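Side-chain contacts in uncharacterized protein (Legionella longbeachae NSW150, PDB 4JZA), which hydrolyses phosphoinositides, probably removing the 3-phosphate from phosphatidylinositol 3-phosphate in host-pathogen lipid metabolism: residues 168-172 with 173-177; 308-311 with 312-315; 587-590 with 591-594; 636-640 with 641-645. All coordinates share one frame; numbering follows the deposited sequence.

Overall arrangement
The four contacts form two pairs. Contacts 1 and 2 have centres about 17 Å apart and touch, with L174 packing on W309 and the carboxylate of E177 probably bonding to the indole nitrogen of W309. Contacts 3 and 4 have centres about 19 Å apart and meet where R637 reaches the carbonyl of S594. Between the pairs, centres are about 44 to 51 Å apart. A CX5R signature follows strand 545-549 and leads into helix 556-574, as in cysteine-based phosphatases, and probably marks the catalytic loop. None of the contacts contains it. Contact 3 packs against helix 556-574, from H563 onward.

Contact 1 (168-172 with 173-177); sequences PPYYD and QLLDE
Y171 turns its ring in between its own backbone N and carbonyl carbon (chi1 51°), and this sets the ring against the first turn of the following helix, where it meets L174. CB of L174 sits over one face of the ring, 4.0 Å from its centroid and 14° off the normal. This is a CH-pi contact, displaced toward the phenol end: CB of L174 is 3.9 Å from CZ of Y171. Q173 takes the rim instead. Its CB lies near the ring plane, 3.9 Å from CD2 of Y171, and the two side chains run alongside each other in the same direction. Y171 occupies the N-cap position of helix 172-183, which follows strand 159-166 through a short proline-containing loop. Its carbonyl opens the helical bonding: L175 N donates to Y171 O at 3.1 Å. One residue on, D176 N reaches D172 O at 2.9 Å. The phenol hydroxyl of Y171 is hydrogen-bonded to the carbonyl of P346 and to R393, so the N-cap residue is tied at its far end too. Y170 packs on the other leucine. CB of Y170 is 3.8 Å from CD2 of L175, and CD1 of L175 meets CD1 of the Y170 ring at 4.0 Å, coming at a slant. The carboxylates of D172 and D176 are one turn apart, with their OD2 atoms 6.5 Å from each other. Their negative charges near the amino end of the helix would probably suit its dipole. Further along, E177 forms a salt bridge with R393.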
loop_
_atom_site.group_PDB
_atom_site.type_symbol
_atom_site.label_atom_id
_atom_site.label_comp_id
_atom_site.label_asym_id
_atom_site.label_seq_id
_atom_site.Cartn_x
_atom_site.Cartn_y
_atom_site.Cartn_z
ATOM N N PRO A 168 11.153 -9.965 13.096
ATOM C CA PRO A 168 9.807 -10.507 12.891
ATOM C C PRO A 168 8.828 -9.726 13.679
ATOM O O PRO A 168 9.112 -9.436 14.825
ATOM C CB PRO A 168 9.925 -11.899 13.445
ATOM C CG PRO A 168 11.278 -11.992 14.101
ATOM C CD PRO A 168 12.130 -11.024 13.405
ATOM N N PRO A 169 7.733 -9.285 13.053
ATOM C CA PRO A 169 6.777 -8.411 13.702
ATOM C C PRO A 169 5.614 -9.123 14.361
ATOM O O PRO A 169 4.807 -8.467 15.020
ATOM C CB PRO A 169 6.266 -7.598 12.553
ATOM C CG PRO A 169 6.317 -8.541 11.392
ATOM C CD PRO A 169 7.531 -9.331 11.593
ATOM N N TYR A 170 5.487 -10.436 14.147
ATOM C CA TYR A 170 4.398 -11.217 14.761
ATOM C C TYR A 170 4.575 -11.407 16.266
ATOM O O TYR A 170 5.664 -11.307 16.779
ATOM C CB TYR A 170 4.235 -12.575 14.087
ATOM C CG TYR A 170 5.514 -13.332 13.921
ATOM C CD1 TYR A 170 6.066 -14.020 14.962
ATOM C CD2 TYR A 170 6.142 -13.382 12.689
ATOM C CE1 TYR A 170 7.252 -14.734 14.800
ATOM C CE2 TYR A 170 7.316 -14.068 12.513
ATOM C CZ TYR A 170 7.869 -14.744 13.574
ATOM O OH TYR A 170 9.036 -15.419 13.387
ATOM N N TYR A 171 3.468 -11.667 16.944
ATOM C CA TYR A 171 3.419 -11.954 18.358
ATOM C C TYR A 171 2.379 -13.070 18.552
ATOM O O TYR A 171 1.520 -13.294 17.681
ATOM C CB TYR A 171 3.060 -10.689 19.141
ATOM C CG TYR A 171 1.851 -9.955 18.648
ATOM C CD1 TYR A 171 1.947 -9.097 17.577
ATOM C CD2 TYR A 171 0.583 -10.115 19.244
ATOM C CE1 TYR A 171 0.846 -8.413 17.104
ATOM C CE2 TYR A 171 -0.535 -9.417 18.748
ATOM C CZ TYR A 171 -0.375 -8.571 17.681
ATOM O OH TYR A 171 -1.404 -7.858 17.133
ATOM N N ASP A 172 2.472 -13.784 19.667
ATOM C CA ASP A 172 1.712 -15.038 19.862
ATOM C C ASP A 172 0.192 -14.913 19.637
ATOM O O ASP A 172 -0.419 -15.754 18.950
ATOM C CB ASP A 172 1.959 -15.590 21.267
ATOM C CG ASP A 172 3.362 -16.166 21.442
ATOM O OD1 ASP A 172 4.127 -16.287 20.451
ATOM O OD2 ASP A 172 3.696 -16.488 22.607
ATOM N N GLN A 173 -0.414 -13.870 20.205
ATOM C CA GLN A 173 -1.831 -13.653 20.012
ATOM C C GLN A 173 -2.189 -13.685 18.526
ATOM O O GLN A 173 -3.094 -14.391 18.103
ATOM C CB GLN A 173 -2.318 -12.369 20.687
ATOM C CG GLN A 173 -3.811 -12.276 20.505
ATOM C CD GLN A 173 -4.535 -11.156 21.241
ATOM O OE1 GLN A 173 -5.656 -11.257 21.472
ATOM N NE2 GLN A 173 -3.961 -10.104 21.494
ATOM N N LEU A 174 -1.455 -12.940 17.722
ATOM C CA LEU A 174 -1.768 -12.847 16.318
ATOM C C LEU A 174 -1.578 -14.184 15.660
ATOM O O LEU A 174 -2.349 -14.565 14.782
ATOM C CB LEU A 174 -0.894 -11.809 15.605
ATOM C CG LEU A 174 -1.259 -11.644 14.108
ATOM C CD1 LEU A 174 -2.376 -10.634 13.958
ATOM C CD2 LEU A 174 -0.075 -11.216 13.275
ATOM N N LEU A 175 -0.539 -14.901 16.044
ATOM C CA LEU A 175 -0.312 -16.221 15.426
ATOM C C LEU A 175 -1.494 -17.125 15.678
ATOM O O LEU A 175 -1.876 -17.893 14.782
ATOM C CB LEU A 175 0.975 -16.888 15.940
ATOM C CG LEU A 175 2.252 -16.115 15.650
ATOM C CD1 LEU A 175 3.467 -16.891 16.079
ATOM C CD2 LEU A 175 2.334 -15.842 14.164
ATOM N N ASP A 176 -2.075 -17.020 16.883
ATOM C CA ASP A 176 -3.224 -17.832 17.253
ATOM C C ASP A 176 -4.436 -17.464 16.444
ATOM O O ASP A 176 -5.141 -18.339 15.918
ATOM C CB ASP A 176 -3.555 -17.676 18.739
ATOM C CG ASP A 176 -2.497 -18.295 19.643
ATOM O OD1 ASP A 176 -1.766 -19.248 19.223
ATOM O OD2 ASP A 176 -2.391 -17.788 20.778
ATOM N N GLU A 177 -4.662 -16.160 16.313
ATOM C CA GLU A 177 -5.710 -15.677 15.425
ATOM C C GLU A 177 -5.521 -16.124 13.963
ATOM O O GLU A 177 -6.487 -16.471 13.302
ATOM C CB GLU A 177 -5.812 -14.176 15.520
ATOM C CG GLU A 177 -6.291 -13.664 16.877
ATOM C CD GLU A 177 -5.970 -12.197 17.072
ATOM O OE1 GLU A 177 -5.167 -11.616 16.300
ATOM O OE2 GLU A 177 -6.516 -11.605 18.004
#

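Contact 2 (308-311 with 312-315); sequences QWYW and VLSE
Q308 meets V312 through its backbone: the bond from V312 N to Q308 O is weak at 3.4 Å. CG1 of V312 rests near the same oxygen, 3.7 Å from Q308 O. The next carbonyl lies against the other branch of the valine, CG2. W309 presents the rim of its indole to L313. CD1 of L313 lies near the ring plane, 4.2 Å from CZ3 of W309, and the two side chains run side by side. The probable bond of the indole to E177, with the packing of V390 and P346, limits how the ring can turn. Y310 receives the same methyl: CD1 of L313 is 4.0 Å from CD1 of Y310, and the side chains cross at about a right angle. CG of L313 lies beside its own backbone N (chi1 -69°), and this carries CD1 back to both aromatic residues. L313 N donates to Y310 O at 3.1 Å. The hydroxyl of Y310 bonds to the carbonyl of P187. W311 takes part through its backbone, and its NE1 bonds to the carbonyl of I303. The arrangement is that of a single helical turn, 308-311, followed by an i to i+3 bond from L313 N to Y310 O. The chain then runs through V312 and L313 to S314, the N-cap of helix 315-325, whose OG caps Q317 N.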
loop_
_atom_site.group_PDB
_atom_site.type_symbol
_atom_site.label_atom_id
_atom_site.label_comp_id
_atom_site.label_asym_id
_atom_site.label_seq_id
_atom_site.Cartn_x
_atom_site.Cartn_y
_atom_site.Cartn_z
ATOM N N GLN A 308 -12.008 -9.052 15.694
ATOM C CA GLN A 308 -12.647 -7.904 15.057
ATOM C C GLN A 308 -11.738 -7.214 14.028
ATOM O O GLN A 308 -12.212 -6.752 13.007
ATOM C CB GLN A 308 -13.108 -6.950 16.145
ATOM C CG GLN A 308 -14.000 -5.816 15.709
ATOM C CD GLN A 308 -14.330 -4.885 16.876
ATOM O OE1 GLN A 308 -13.622 -4.855 17.891
ATOM N NE2 GLN A 308 -15.397 -4.106 16.734
ATOM N N TRP A 309 -10.430 -7.175 14.252
ATOM C CA TRP A 309 -9.549 -6.650 13.226
ATOM C C TRP A 309 -9.679 -7.388 11.902
ATOM O O TRP A 309 -9.483 -6.803 10.860
ATOM C CB TRP A 309 -8.094 -6.615 13.667
ATOM C CG TRP A 309 -7.407 -7.902 13.863
ATOM C CD1 TRP A 309 -7.059 -8.448 15.042
ATOM C CD2 TRP A 309 -6.911 -8.768 12.853
ATOM N NE1 TRP A 309 -6.381 -9.614 14.841
ATOM C CE2 TRP A 309 -6.293 -9.838 13.491
ATOM C CE3 TRP A 309 -6.920 -8.739 11.455
ATOM C CZ2 TRP A 309 -5.688 -10.899 12.774
ATOM C CZ3 TRP A 309 -6.312 -9.801 10.740
ATOM C CH2 TRP A 309 -5.704 -10.846 11.406
ATOM N N TYR A 310 -9.994 -8.671 11.932
ATOM C CA TYR A 310 -10.094 -9.458 10.715
ATOM C C TYR A 310 -11.332 -9.030 9.969
ATOM O O TYR A 310 -11.278 -8.800 8.756
ATOM C CB TYR A 310 -10.150 -10.948 11.032
ATOM C CG TYR A 310 -10.361 -11.787 9.849
ATOM C CD1 TYR A 310 -9.356 -11.929 8.901
ATOM C CD2 TYR A 310 -11.571 -12.450 9.640
ATOM C CE1 TYR A 310 -9.549 -12.705 7.766
ATOM C CE2 TYR A 310 -11.765 -13.231 8.500
ATOM C CZ TYR A 310 -10.750 -13.358 7.561
ATOM O OH TYR A 310 -10.900 -14.124 6.406
ATOM N N TRP A 311 -12.443 -8.867 10.684
ATOM C CA TRP A 311 -13.733 -8.600 10.012
ATOM C C TRP A 311 -13.822 -7.237 9.308
ATOM O O TRP A 311 -14.617 -7.058 8.411
ATOM C CB TRP A 311 -14.918 -8.756 10.990
ATOM C CG TRP A 311 -15.099 -10.155 11.570
ATOM C CD1 TRP A 311 -15.032 -10.492 12.871
ATOM C CD2 TRP A 311 -15.375 -11.371 10.854
ATOM N NE1 TRP A 311 -15.236 -11.839 13.016
ATOM C CE2 TRP A 311 -15.461 -12.396 11.790
ATOM C CE3 TRP A 311 -15.586 -11.677 9.514
ATOM C CZ2 TRP A 311 -15.717 -13.704 11.437
ATOM C CZ3 TRP A 311 -15.853 -12.992 9.165
ATOM C CH2 TRP A 311 -15.932 -13.975 10.114
ATOM N N VAL A 312 -13.035 -6.266 9.727
ATOM C CA VAL A 312 -13.034 -4.965 9.047
ATOM C C VAL A 312 -12.195 -4.959 7.740
ATOM O O VAL A 312 -12.308 -4.041 6.894
ATOM C CB VAL A 312 -12.612 -3.836 9.995
ATOM C CG1 VAL A 312 -13.556 -3.778 11.183
ATOM C CG2 VAL A 312 -11.185 -4.025 10.473
ATOM N N LEU A 313 -11.374 -5.982 7.545
ATOM C CA LEU A 313 -10.640 -6.050 6.313
ATOM C C LEU A 313 -11.640 -6.053 5.160
ATOM O O LEU A 313 -12.707 -6.587 5.294
ATOM C CB LEU A 313 -9.774 -7.306 6.258
ATOM C CG LEU A 313 -8.594 -7.365 7.209
ATOM C CD1 LEU A 313 -7.870 -8.668 7.020
ATOM C CD2 LEU A 313 -7.652 -6.213 6.962
ATOM N N SER A 314 -11.297 -5.397 4.050
ATOM C CA SER A 314 -12.029 -5.486 2.829
ATOM C C SER A 314 -11.990 -6.905 2.349
ATOM O O SER A 314 -11.171 -7.709 2.767
ATOM C CB SER A 314 -11.382 -4.613 1.774
ATOM O OG SER A 314 -10.140 -5.147 1.318
ATOM N N GLU A 315 -12.866 -7.224 1.431
ATOM C CA GLU A 315 -12.950 -8.583 1.002
ATOM C C GLU A 315 -11.684 -9.012 0.232
ATOM O O GLU A 315 -11.208 -10.136 0.340
ATOM C CB GLU A 315 -14.198 -8.772 0.146
ATOM C CG GLU A 315 -14.415 -10.232 -0.183
ATOM C CD GLU A 315 -15.460 -10.466 -1.245
ATOM O OE1 GLU A 315 -16.392 -11.239 -0.941
ATOM O OE2 GLU A 315 -15.335 -9.917 -2.368
#

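Contact 3 (587-590 with 591-594); sequences ENRI and RFVS
E587 O accepts from R591 N at 3.0 Å, R589 O from V593 N at 2.9 Å and I590 O from S594 N, a run of i to i+4 bonds in the first turns of helix 587-602. On the outer side of this alpha-helix, E587 and R591 form an i to i+4 salt bridge, 2.8 Å between OE2 of E587 and NH2 of R591. The two chains lie side by side and point the same way. The carboxylate comes over one face of the guanidinium instead of meeting its N-H edge, with the two planes 82° apart. The aliphatic part of R591 runs past the backbone carbonyl of E587. The buried side belongs to R589, F592 and V593. R589 bends at chi2 (66°), which lays its guanidinium toward the next turn, beside V593 and F592. CG2 of V593 then lies over one face of that group, 3.7 Å from NE of R589. The same NE forms a salt bridge with D629, so R589 ties this helix to helix 628-637, on which V593 also packs. F592 faces helix 556-574 and makes an edge-to-face ring contact with H563. Its ring and the guanidinium of R589 are turned 44° apart. NH1 of R589 reaches the rim of the phenyl ring, near its plane and 3.6 Å from CD2 of F592.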
loop_
_atom_site.group_PDB
_atom_site.type_symbol
_atom_site.label_atom_id
_atom_site.label_comp_id
_atom_site.label_asym_id
_atom_site.label_seq_id
_atom_site.Cartn_x
_atom_site.Cartn_y
_atom_site.Cartn_z
ATOM N N GLU A 587 35.539 24.767 9.124
ATOM C CA GLU A 587 36.088 23.456 8.841
ATOM C C GLU A 587 35.276 22.386 9.551
ATOM O O GLU A 587 34.953 21.356 8.958
ATOM C CB GLU A 587 37.542 23.459 9.235
ATOM C CG GLU A 587 38.317 22.157 9.225
ATOM C CD GLU A 587 39.634 22.310 10.013
ATOM O OE1 GLU A 587 40.082 23.451 10.270
ATOM O OE2 GLU A 587 40.237 21.307 10.413
ATOM N N ASN A 588 34.866 22.651 10.782
ATOM C CA ASN A 588 33.985 21.726 11.494
ATOM C C ASN A 588 32.632 21.368 10.843
ATOM O O ASN A 588 32.142 20.230 10.947
ATOM C CB ASN A 588 33.647 22.319 12.836
ATOM C CG ASN A 588 34.776 22.234 13.829
ATOM O OD1 ASN A 588 35.889 21.727 13.559
ATOM N ND2 ASN A 588 34.491 22.735 15.006
ATOM N N ARG A 589 31.976 22.367 10.271
ATOM C CA ARG A 589 30.692 22.139 9.642
ATOM C C ARG A 589 30.927 21.415 8.343
ATOM O O ARG A 589 30.153 20.538 8.005
ATOM C CB ARG A 589 29.949 23.447 9.425
ATOM C CG ARG A 589 28.607 23.361 8.734
ATOM C CD ARG A 589 27.534 22.622 9.519
ATOM N NE ARG A 589 26.317 22.507 8.714
ATOM C CZ ARG A 589 25.279 21.749 9.028
ATOM N NH1 ARG A 589 25.224 21.063 10.159
ATOM N NH2 ARG A 589 24.268 21.687 8.206
ATOM N N ILE A 590 32.015 21.753 7.650
ATOM C CA ILE A 590 32.313 21.193 6.340
ATOM C C ILE A 590 32.527 19.722 6.480
ATOM O O ILE A 590 32.107 18.947 5.623
ATOM C CB ILE A 590 33.540 21.871 5.663
ATOM C CG1 ILE A 590 33.120 23.144 4.915
ATOM C CG2 ILE A 590 34.216 20.985 4.618
ATOM C CD1 ILE A 590 34.291 24.096 4.709
ATOM N N ARG A 591 33.160 19.336 7.565
ATOM C CA ARG A 591 33.486 17.932 7.797
ATOM C C ARG A 591 32.338 17.044 8.197
ATOM O O ARG A 591 32.374 15.816 7.999
ATOM C CB ARG A 591 34.496 17.856 8.887
ATOM C CG ARG A 591 35.863 18.208 8.385
ATOM C CD ARG A 591 36.693 18.422 9.609
ATOM N NE ARG A 591 38.105 18.414 9.321
ATOM C CZ ARG A 591 39.021 18.630 10.248
ATOM N NH1 ARG A 591 38.656 18.877 11.512
ATOM N NH2 ARG A 591 40.299 18.604 9.907
ATOM N N PHE A 592 31.365 17.680 8.827
ATOM C CA PHE A 592 30.145 17.027 9.183
ATOM C C PHE A 592 29.304 16.848 7.915
ATOM O O PHE A 592 28.814 15.750 7.618
ATOM C CB PHE A 592 29.410 17.849 10.264
ATOM C CG PHE A 592 28.105 17.239 10.693
ATOM C CD1 PHE A 592 28.097 16.002 11.285
ATOM C CD2 PHE A 592 26.890 17.884 10.459
ATOM C CE1 PHE A 592 26.915 15.410 11.668
ATOM C CE2 PHE A 592 25.698 17.292 10.848
ATOM C CZ PHE A 592 25.714 16.054 11.466
ATOM N N VAL A 593 29.180 17.929 7.155
ATOM C CA VAL A 593 28.453 17.900 5.910
ATOM C C VAL A 593 29.000 16.804 5.014
ATOM O O VAL A 593 28.244 16.101 4.331
ATOM C CB VAL A 593 28.467 19.275 5.217
ATOM C CG1 VAL A 593 27.838 19.237 3.821
ATOM C CG2 VAL A 593 27.679 20.281 6.052
ATOM N N SER A 594 30.306 16.632 5.016
ATOM C CA SER A 594 30.887 15.584 4.192
ATOM C C SER A 594 30.406 14.174 4.593
ATOM O O SER A 594 30.090 13.338 3.733
ATOM C CB SER A 594 32.408 15.646 4.243
ATOM O OG SER A 594 32.938 14.948 3.129
#

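Contact 4 (636-640 with 641-645); sequences KRLDS and ERSLK
S643 donates its hydroxyl to the carbonyl of S640, 2.8 Å from OG of S643 to O of S640. The hydroxyl approaches from above the carbonyl plane, 38° out of it. On its other flank S643 meets L638: CD1 of L638 is 3.5 Å from CB of S643. CB of L638 also faces the hydroxyl, 3.9 Å from OG of S643. One leucine thus backs both atoms of the short serine side chain. The hydroxyl of S640 works in the opposite direction along the chain. OG of S640 accepts from R642 N at 3.3 Å, a weak capping bond. It also lies 3.3 Å from CB of R642. With OG of S640 anti to its backbone N (chi1 -173°), the oxygen is carried forward to the next turn. The wider frame comes from the chain before S640. D639 has positive phi (62°), and D639 N bonds back to K636 O at 2.9 Å, which ends helix 628-637 and turns the chain. Beyond the two segments, L638 also packs on M601 of helix 587-602 and on Q37 and P39. The guanidinium of R642 is held by salt bridges to D646 and D96. R637, just before the turn, bridges to D598 and E633. The whole is a short helix-to-helix link: a Schellman motif closes helix 628-637, and an ST turn at S640, with its weak side-chain bond to R642 N, leads into helix 643-652.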
loop_
_atom_site.group_PDB
_atom_site.type_symbol
_atom_site.label_atom_id
_atom_site.label_comp_id
_atom_site.label_asym_id
_atom_site.label_seq_id
_atom_site.Cartn_x
_atom_site.Cartn_y
_atom_site.Cartn_z
ATOM N N LYS A 636 25.766 19.088 -5.738
ATOM C CA LYS A 636 26.935 19.447 -6.506
ATOM C C LYS A 636 27.802 18.215 -6.693
ATOM O O LYS A 636 28.304 17.961 -7.773
ATOM C CB LYS A 636 27.662 20.647 -5.867
ATOM C CG LYS A 636 26.813 21.940 -5.985
ATOM C CD LYS A 636 27.463 23.217 -5.448
ATOM C CE LYS A 636 27.749 23.163 -3.946
ATOM N NZ LYS A 636 28.317 24.448 -3.452
ATOM N N ARG A 637 27.922 17.379 -5.689
ATOM C CA ARG A 637 28.642 16.130 -5.907
ATOM C C ARG A 637 28.083 15.276 -7.077
ATOM O O ARG A 637 28.849 14.581 -7.787
ATOM C CB ARG A 637 28.622 15.309 -4.623
ATOM C CG ARG A 637 29.624 15.754 -3.575
ATOM C CD ARG A 637 29.453 14.844 -2.386
ATOM N NE ARG A 637 30.182 15.195 -1.180
ATOM C CZ ARG A 637 30.372 14.345 -0.186
ATOM N NH1 ARG A 637 29.925 13.110 -0.289
ATOM N NH2 ARG A 637 31.031 14.718 0.904
ATOM N N LEU A 638 26.758 15.309 -7.253
ATOM C CA LEU A 638 26.095 14.591 -8.335
ATOM C C LEU A 638 25.927 15.419 -9.604
ATOM O O LEU A 638 25.439 14.907 -10.594
ATOM C CB LEU A 638 24.718 14.125 -7.858
ATOM C CG LEU A 638 24.721 13.055 -6.765
ATOM C CD1 LEU A 638 23.340 12.899 -6.176
ATOM C CD2 LEU A 638 25.168 11.739 -7.337
ATOM N N ASP A 639 26.314 16.688 -9.533
ATOM C CA ASP A 639 26.265 17.645 -10.600
ATOM C C ASP A 639 24.855 17.914 -11.103
ATOM O O ASP A 639 24.695 18.265 -12.256
ATOM C CB ASP A 639 27.192 17.201 -11.767
ATOM C CG ASP A 639 27.662 18.376 -12.669
ATOM O OD1 ASP A 639 27.857 19.506 -12.144
ATOM O OD2 ASP A 639 27.824 18.153 -13.901
ATOM N N SER A 640 23.838 17.786 -10.260
ATOM C CA SER A 640 22.468 17.899 -10.732
ATOM C C SER A 640 21.672 18.679 -9.725
ATOM O O SER A 640 21.739 18.346 -8.546
ATOM C CB SER A 640 21.861 16.500 -10.915
ATOM O OG SER A 640 20.562 16.552 -11.536
ATOM N N GLU A 641 20.947 19.717 -10.184
ATOM C CA GLU A 641 19.957 20.431 -9.356
ATOM C C GLU A 641 18.786 19.551 -9.036
ATOM O O GLU A 641 18.083 19.767 -8.057
ATOM C CB GLU A 641 19.394 21.680 -10.044
ATOM C CG GLU A 641 20.169 22.922 -9.795
ATOM C CD GLU A 641 20.202 23.347 -8.342
ATOM O OE1 GLU A 641 19.119 23.594 -7.783
ATOM O OE2 GLU A 641 21.323 23.472 -7.771
ATOM N N ARG A 642 18.557 18.584 -9.901
ATOM C CA ARG A 642 17.457 17.632 -9.773
ATOM C C ARG A 642 17.663 16.486 -8.780
ATOM O O ARG A 642 16.701 15.736 -8.560
ATOM C CB ARG A 642 17.311 16.873 -11.067
ATOM C CG ARG A 642 16.529 17.455 -12.207
ATOM C CD ARG A 642 16.765 16.453 -13.317
ATOM N NE ARG A 642 15.592 16.277 -14.155
ATOM C CZ ARG A 642 14.516 15.569 -13.831
ATOM N NH1 ARG A 642 14.426 14.961 -12.671
ATOM N NH2 ARG A 642 13.519 15.481 -14.680
ATOM N N SER A 643 18.873 16.268 -8.247
ATOM C CA SER A 643 19.144 14.926 -7.633
ATOM C C SER A 643 18.271 14.591 -6.434
ATOM O O SER A 643 17.782 13.506 -6.346
ATOM C CB SER A 643 20.605 14.676 -7.346
ATOM O OG SER A 643 21.255 15.915 -7.307
ATOM N N LEU A 644 17.989 15.558 -5.589
ATOM C CA LEU A 644 17.070 15.350 -4.470
ATOM C C LEU A 644 15.603 15.290 -4.910
ATOM O O LEU A 644 14.800 14.677 -4.238
ATOM C CB LEU A 644 17.289 16.405 -3.353
ATOM C CG LEU A 644 18.793 16.446 -2.970
ATOM C CD1 LEU A 644 19.150 17.635 -2.099
ATOM C CD2 LEU A 644 19.274 15.140 -2.350
ATOM N N LYS A 645 15.237 15.902 -6.019
ATOM C CA LYS A 645 13.862 15.771 -6.525
ATOM C C LYS A 645 13.621 14.393 -7.185
ATOM O O LYS A 645 12.529 13.849 -7.117
ATOM C CB LYS A 645 13.519 16.912 -7.446
ATOM C CG LYS A 645 13.433 18.249 -6.715
ATOM C CD LYS A 645 13.099 19.396 -7.671
ATOM C CE LYS A 645 12.572 20.639 -6.946
ATOM N NZ LYS A 645 13.711 21.436 -6.412
#